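Local coordinates for protein plasma serine protease inhibitor (Homo sapiens, PDB 3DY0) that inhibits serine proteases in blood plasma and other body fluids in a heparin-dependent manner, binding them irreversibly at their active-site serine, at residues A[107-110]-A[111-115]; A[317-321]-A[322-326]. All blocks are in the same frame, centred on the assembly; numbering follows the deposited sequence. Where two conformers were deposited one is given.

Contact 1 of 2, residues A[107-110]-A[111-115]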
ATOM      1  N   ASP A 107      15.676 -23.795   7.567  1.00 17.70           N
ATOM      2  CA  ASP A 107      15.499 -23.467   8.981  1.00 18.11           C
ATOM      3  C   ASP A 107      15.690 -21.973   9.223  1.00 17.37           C
ATOM      4  O   ASP A 107      14.900 -21.332   9.921  1.00 17.58           O
ATOM      5  CB  ASP A 107      16.520 -24.212   9.855  1.00 18.69           C
ATOM      6  CG  ASP A 107      16.358 -25.723   9.820  1.00 21.17           C
ATOM      7  OD1 ASP A 107      15.381 -26.228   9.227  1.00 20.57           O
ATOM      8  OD2 ASP A 107      17.226 -26.408  10.409  1.00 22.88           O
ATOM      9  N   THR A 108      16.755 -21.429   8.643  1.00 16.41           N
ATOM     10  CA  THR A 108      17.096 -20.022   8.806  1.00 16.03           C
ATOM     11  C   THR A 108      16.037 -19.044   8.310  1.00 15.19           C
ATOM     12  O   THR A 108      15.836 -17.993   8.916  1.00 15.72           O
ATOM     13  CB  THR A 108      18.431 -19.705   8.111  1.00 17.37           C
ATOM     14  OG1 THR A 108      18.371 -20.130   6.744  1.00 19.46           O
ATOM     15  CG2 THR A 108      19.575 -20.423   8.811  1.00 17.36           C
ATOM     16  N   PHE A 109      15.366 -19.383   7.214  1.00 13.47           N
ATOM     17  CA  PHE A 109      14.330 -18.510   6.665  1.00 13.50           C
ATOM     18  C   PHE A 109      13.114 -18.495   7.583  1.00 14.20           C
ATOM     19  O   PHE A 109      12.571 -17.439   7.893  1.00 12.58           O
ATOM     20  CB  PHE A 109      13.917 -18.981   5.270  1.00 12.37           C
ATOM     21  CG  PHE A 109      12.752 -18.223   4.696  1.00 12.25           C
ATOM     22  CD1 PHE A 109      12.872 -16.874   4.368  1.00 13.69           C
ATOM     23  CD2 PHE A 109      11.532 -18.854   4.497  1.00 13.05           C
ATOM     24  CE1 PHE A 109      11.784 -16.168   3.852  1.00 12.31           C
ATOM     25  CE2 PHE A 109      10.440 -18.157   3.980  1.00 12.99           C
ATOM     26  CZ  PHE A 109      10.567 -16.814   3.658  1.00 11.42           C
ATOM     27  N   VAL A 110      12.686 -19.673   8.020  1.00 14.62           N
ATOM     28  CA  VAL A 110      11.536 -19.750   8.910  1.00 16.03           C
ATOM     29  C   VAL A 110      11.808 -19.008  10.219  1.00 15.47           C
ATOM     30  O   VAL A 110      10.937 -18.306  10.732  1.00 15.67           O
ATOM     31  CB  VAL A 110      11.164 -21.216   9.210  1.00 17.37           C
ATOM     32  CG1 VAL A 110      10.036 -21.268  10.228  1.00 18.03           C
ATOM     33  CG2 VAL A 110      10.745 -21.909   7.931  1.00 18.46           C
ATOM     34  N   SER A 111      13.017 -19.158  10.753  0.50 15.06           N
ATOM     35  CA  SER A 111      13.387 -18.494  12.000  0.50 15.37           C
ATOM     36  C   SER A 111      13.415 -16.977  11.841  0.50 14.27           C
ATOM     37  O   SER A 111      12.955 -16.244  12.717  0.50 14.41           O
ATOM     38  CB  SER A 111      14.755 -18.987  12.481  0.50 15.73           C
ATOM     39  OG  SER A 111      14.698 -20.348  12.875  0.50 17.06           O
ATOM     40  N   ALA A 112      13.959 -16.510  10.722  1.00 13.96           N
ATOM     41  CA  ALA A 112      14.039 -15.079  10.458  1.00 12.66           C
ATOM     42  C   ALA A 112      12.638 -14.497  10.309  1.00 12.15           C
ATOM     43  O   ALA A 112      12.349 -13.406  10.801  1.00 13.85           O
ATOM     44  CB  ALA A 112      14.849 -14.826   9.192  1.00 11.89           C
ATOM     45  N   MET A 113      11.769 -15.231   9.625  1.00 12.10           N
ATOM     46  CA  MET A 113      10.399 -14.780   9.420  1.00 11.96           C
ATOM     47  C   MET A 113       9.648 -14.655  10.741  1.00 12.64           C
ATOM     48  O   MET A 113       8.910 -13.695  10.952  1.00 12.31           O
ATOM     49  CB  MET A 113       9.667 -15.740   8.481  1.00 11.18           C
ATOM     50  CG  MET A 113      10.070 -15.597   7.016  1.00 11.30           C
ATOM     51  SD  MET A 113       9.425 -14.065   6.271  1.00 12.31           S
ATOM     52  CE  MET A 113       7.795 -14.602   5.830  1.00 13.30           C
ATOM     53  N   LYS A 114       9.846 -15.620  11.634  1.00 12.77           N
ATOM     54  CA  LYS A 114       9.174 -15.590  12.927  1.00 14.59           C
ATOM     55  C   LYS A 114       9.729 -14.507  13.846  1.00 15.22           C
ATOM     56  O   LYS A 114       8.970 -13.802  14.511  1.00 16.09           O
ATOM     57  CB  LYS A 114       9.278 -16.963  13.605  1.00 14.37           C
ATOM     58  CG  LYS A 114       8.444 -18.041  12.917  1.00 15.07           C
ATOM     59  CD  LYS A 114       8.601 -19.413  13.571  1.00 17.52           C
ATOM     60  CE  LYS A 114       7.784 -20.469  12.830  1.00 17.44           C
ATOM     61  NZ  LYS A 114       7.991 -21.839  13.387  1.00 20.32           N
ATOM     62  N   THR A 115      11.051 -14.362  13.867  1.00 15.50           N
ATOM     63  CA  THR A 115      11.708 -13.382  14.728  1.00 16.89           C
ATOM     64  C   THR A 115      11.629 -11.935  14.252  1.00 16.15           C
ATOM     65  O   THR A 115      11.299 -11.036  15.026  1.00 15.97           O
ATOM     66  CB  THR A 115      13.195 -13.738  14.919  1.00 19.63           C
ATOM     67  OG1 THR A 115      13.300 -15.039  15.507  1.00 22.76           O
ATOM     68  CG2 THR A 115      13.878 -12.722  15.828  1.00 22.32           C
TER
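Asp107 to Ser111, Thr108 to Ala112, Phe109 to Met113 and Val110 to Lys114 are joined by four successive i-to-i+4 backbone hydrogen bonds, carbonyl oxygen to amide nitrogen, so residues 107-115 form regular alpha-helix. One turn apart, Phe109 and Met113 leave the helix in the same direction, one beside the other. Met113 CG sits over one face of the Phe109 ring, 3.8 Å from its centroid and 20° off the normal, a CH-pi contact. It is displaced toward the rim, above the CE1-CZ bond, with CG 3.6 Å from Phe109 CZ. Beyond it, bends at chi2 (-72°) and chi3 keep the thioether close to the aromatic group: Met113 SD lies 4.6 Å from the ring centroid, approaching obliquely in a Met-aromatic contact. Met113 CG is also 3.2 Å from Phe109 O, so the same methylene touches both the ring and the carbonyl oxygen of Phe109.

A different face of the helix carries Val110 and Lys114. The lysine chain is fully extended beyond CG and lies alongside the valine, its CE 3.5 Å from Val110 CG1; the aliphatic stem makes this contact, and the amine ends farther from the methyl. Toward the end of the segment Ser111 O takes two donors, Thr115 N at 2.9 Å and Thr115 OG1 at 3.1 Å, which reach it from opposite faces of the carbonyl plane.

Phe109 and Met113 are buried, both packing on Leu45 of helix 33-45 and on Leu97 of strand 90-99, while Asp107, Thr108, Ser111 and Lys114 are exposed. This is an amphipathic helix laid against the serpin body, the connection in a beta-alpha-beta unit between the parallel neighbouring strands 90-99 and 120-123.

Contact 2 of 2, residues A[317-321]-A[322-326]; sequences VEVDE and SGTRA
Asp320 OD1 is gripped by the backbone and by a side chain at once: Gly323 N reaches it at 3.1 Å, nearly along the C-O axis, and Arg325 NH2 comes from above the carboxylate plane in an almost straight hydrogen bond (N-H...O 170°). In the conformer of Ser322 described here, OG is a further donor. The other oxygen makes the shorter contact, Arg325 NH1 lying 2.7 Å from Asp320 OD2 and well above the carboxylate plane, which makes an end-on, two-nitrogen salt bridge whose planes are turned 45° apart. Arg325 folds back at chi2 (77°) and chi3 to get there, bringing its guanidinium over Glu318 O. Its NE-NH1 side meets Glu318, with NH1 3.2 Å and NE 3.3 Å from OE2; the other oxygen of Glu318, OE1, makes a salt bridge with Lys147.

This network lies on one face of a beta hairpin. Strands 317-319 and 323-326 are antiparallel, and Glu318 and Arg325 form the hydrogen-bonded pair, Glu318 N to Arg325 O at 2.8 Å. Asp320 N to Gly323 O at 3.1 Å closes the turn. In the cleaved serpin, strand 323-335 is the inserted reactive-centre loop, lying between strands 307-319 and 159-172. The opposite face carries Val317, Val319, Thr324 and Ala326: the methyls Val317 CG2 and Thr324 CG2 meet at 3.8 Å, while Thr324 OG1 hydrogen-bonds Tyr223 OH.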
ATOM      1  N   VAL A 317     -10.159   1.442   0.092  1.00  8.38           N
ATOM      2  CA  VAL A 317     -10.297   2.566   1.007  1.00  9.15           C
ATOM      3  C   VAL A 317     -11.710   3.121   0.951  1.00  8.70           C
ATOM      4  O   VAL A 317     -12.338   3.139  -0.108  1.00  8.77           O
ATOM      5  CB  VAL A 317      -9.293   3.710   0.688  1.00  7.26           C
ATOM      6  CG1 VAL A 317      -9.586   4.317  -0.671  1.00  9.24           C
ATOM      7  CG2 VAL A 317      -9.364   4.775   1.788  1.00 10.15           C
ATOM      8  N   GLU A 318     -12.207   3.543   2.109  1.00  7.51           N
ATOM      9  CA  GLU A 318     -13.530   4.141   2.234  1.00  9.12           C
ATOM     10  C   GLU A 318     -13.326   5.438   2.999  1.00  8.63           C
ATOM     11  O   GLU A 318     -12.767   5.432   4.094  1.00  9.56           O
ATOM     12  CB  GLU A 318     -14.469   3.240   3.042  1.00 12.54           C
ATOM     13  CG  GLU A 318     -14.643   1.844   2.483  1.00 16.28           C
ATOM     14  CD  GLU A 318     -15.368   0.921   3.443  1.00 19.45           C
ATOM     15  OE1 GLU A 318     -15.557  -0.265   3.098  1.00 22.06           O
ATOM     16  OE2 GLU A 318     -15.750   1.377   4.543  1.00 21.62           O
ATOM     17  N   VAL A 319     -13.765   6.545   2.414  1.00  8.31           N
ATOM     18  CA  VAL A 319     -13.650   7.848   3.055  1.00  8.04           C
ATOM     19  C   VAL A 319     -15.047   8.430   3.172  1.00  9.17           C
ATOM     20  O   VAL A 319     -15.757   8.545   2.174  1.00  9.97           O
ATOM     21  CB  VAL A 319     -12.791   8.823   2.215  1.00  9.71           C
ATOM     22  CG1 VAL A 319     -12.961  10.254   2.730  1.00 11.53           C
ATOM     23  CG2 VAL A 319     -11.328   8.402   2.276  1.00 10.32           C
ATOM     24  N   ASP A 320     -15.453   8.774   4.390  1.00  8.56           N
ATOM     25  CA  ASP A 320     -16.764   9.374   4.581  1.00  9.52           C
ATOM     26  C   ASP A 320     -16.733  10.459   5.648  1.00  9.83           C
ATOM     27  O   ASP A 320     -15.663  10.895   6.068  1.00  9.88           O
ATOM     28  CB  ASP A 320     -17.829   8.314   4.900  1.00 10.15           C
ATOM     29  CG  ASP A 320     -17.507   7.486   6.128  1.00 12.14           C
ATOM     30  OD1 ASP A 320     -16.712   7.930   6.984  1.00 12.94           O
ATOM     31  OD2 ASP A 320     -18.081   6.377   6.242  1.00 15.62           O
ATOM     32  N   GLU A 321     -17.905  10.906   6.082  1.00  9.44           N
ATOM     33  CA  GLU A 321     -17.968  11.974   7.066  1.00  9.99           C
ATOM     34  C   GLU A 321     -17.350  11.659   8.422  1.00 11.24           C
ATOM     35  O   GLU A 321     -16.834  12.552   9.090  1.00 11.11           O
ATOM     36  CB  GLU A 321     -19.423  12.424   7.258  1.00  9.92           C
ATOM     37  CG  GLU A 321     -20.050  13.058   6.026  1.00 10.14           C
ATOM     38  CD  GLU A 321     -20.733  12.054   5.111  1.00 12.68           C
ATOM     39  OE1 GLU A 321     -20.482  10.838   5.247  1.00 14.86           O
ATOM     40  OE2 GLU A 321     -21.524  12.492   4.246  1.00 15.92           O
ATOM     41  N   SER A 322     -17.388  10.393   8.825  0.50 11.47           N
ATOM     42  CA  SER A 322     -16.849   9.999  10.123  0.50 12.28           C
ATOM     43  C   SER A 322     -15.350   9.719  10.137  0.50 10.95           C
ATOM     44  O   SER A 322     -14.685   9.954  11.145  0.50 11.51           O
ATOM     45  CB  SER A 322     -17.591   8.769  10.652  0.50 14.49           C
ATOM     46  OG  SER A 322     -17.273   7.619   9.891  0.50 17.90           O
ATOM     47  N   GLY A 323     -14.812   9.211   9.033  1.00  9.88           N
ATOM     48  CA  GLY A 323     -13.392   8.918   9.010  1.00  9.22           C
ATOM     49  C   GLY A 323     -12.955   8.142   7.791  1.00  9.83           C
ATOM     50  O   GLY A 323     -13.433   8.386   6.686  1.00 10.83           O
ATOM     51  N   THR A 324     -12.049   7.194   8.007  1.00  8.94           N
ATOM     52  CA  THR A 324     -11.504   6.382   6.927  1.00  9.74           C
ATOM     53  C   THR A 324     -11.217   4.947   7.347  1.00  9.99           C
ATOM     54  O   THR A 324     -10.789   4.691   8.467  1.00 10.78           O
ATOM     55  CB  THR A 324     -10.165   6.990   6.414  1.00  8.97           C
ATOM     56  OG1 THR A 324     -10.409   8.283   5.851  1.00  9.72           O
ATOM     57  CG2 THR A 324      -9.511   6.084   5.365  1.00  8.15           C
ATOM     58  N   ARG A 325     -11.491   4.014   6.444  1.00  8.83           N
ATOM     59  CA  ARG A 325     -11.157   2.613   6.661  1.00 10.23           C
ATOM     60  C   ARG A 325     -10.340   2.276   5.426  1.00 10.39           C
ATOM     61  O   ARG A 325     -10.720   2.638   4.311  1.00 10.82           O
ATOM     62  CB  ARG A 325     -12.390   1.705   6.713  1.00 11.79           C
ATOM     63  CG  ARG A 325     -13.083   1.652   8.063  1.00 13.52           C
ATOM     64  CD  ARG A 325     -13.905   2.897   8.284  1.00 17.15           C
ATOM     65  NE  ARG A 325     -14.863   3.064   7.197  1.00 19.00           N
ATOM     66  CZ  ARG A 325     -15.547   4.176   6.966  1.00 19.83           C
ATOM     67  NH1 ARG A 325     -16.394   4.228   5.947  1.00 20.23           N
ATOM     68  NH2 ARG A 325     -15.380   5.235   7.749  1.00 16.95           N
ATOM     69  N   ALA A 326      -9.204   1.621   5.628  1.00  9.37           N
ATOM     70  CA  ALA A 326      -8.348   1.233   4.515  1.00  9.01           C
ATOM     71  C   ALA A 326      -7.708  -0.098   4.853  1.00  8.64           C
ATOM     72  O   ALA A 326      -7.388  -0.374   6.010  1.00 10.54           O
ATOM     73  CB  ALA A 326      -7.268   2.286   4.268  1.00  9.10           C
TER
HETATM   74  O   HOH W   1     -18.962   5.568   8.660  1.00 35.85           O

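How the contacts relate
Contact 1 and contact 2 lie on opposite sides of the chain's centre, with their own centres 36 Å apart and their nearest atoms about 21 Å apart, so they do not touch. The large sheet links them indirectly: helix 107-117 packs on strand 90-99, which pairs with strand 159-172, and that in turn pairs with strand 323-335 of contact 2. Contact 1 thus belongs to a peripheral helix beside the sheet, contact 2 to the point where the inserted reactive-centre loop begins. The glycan pocket at Asn213, Lys249 and Lys253 includes no residue of either contact.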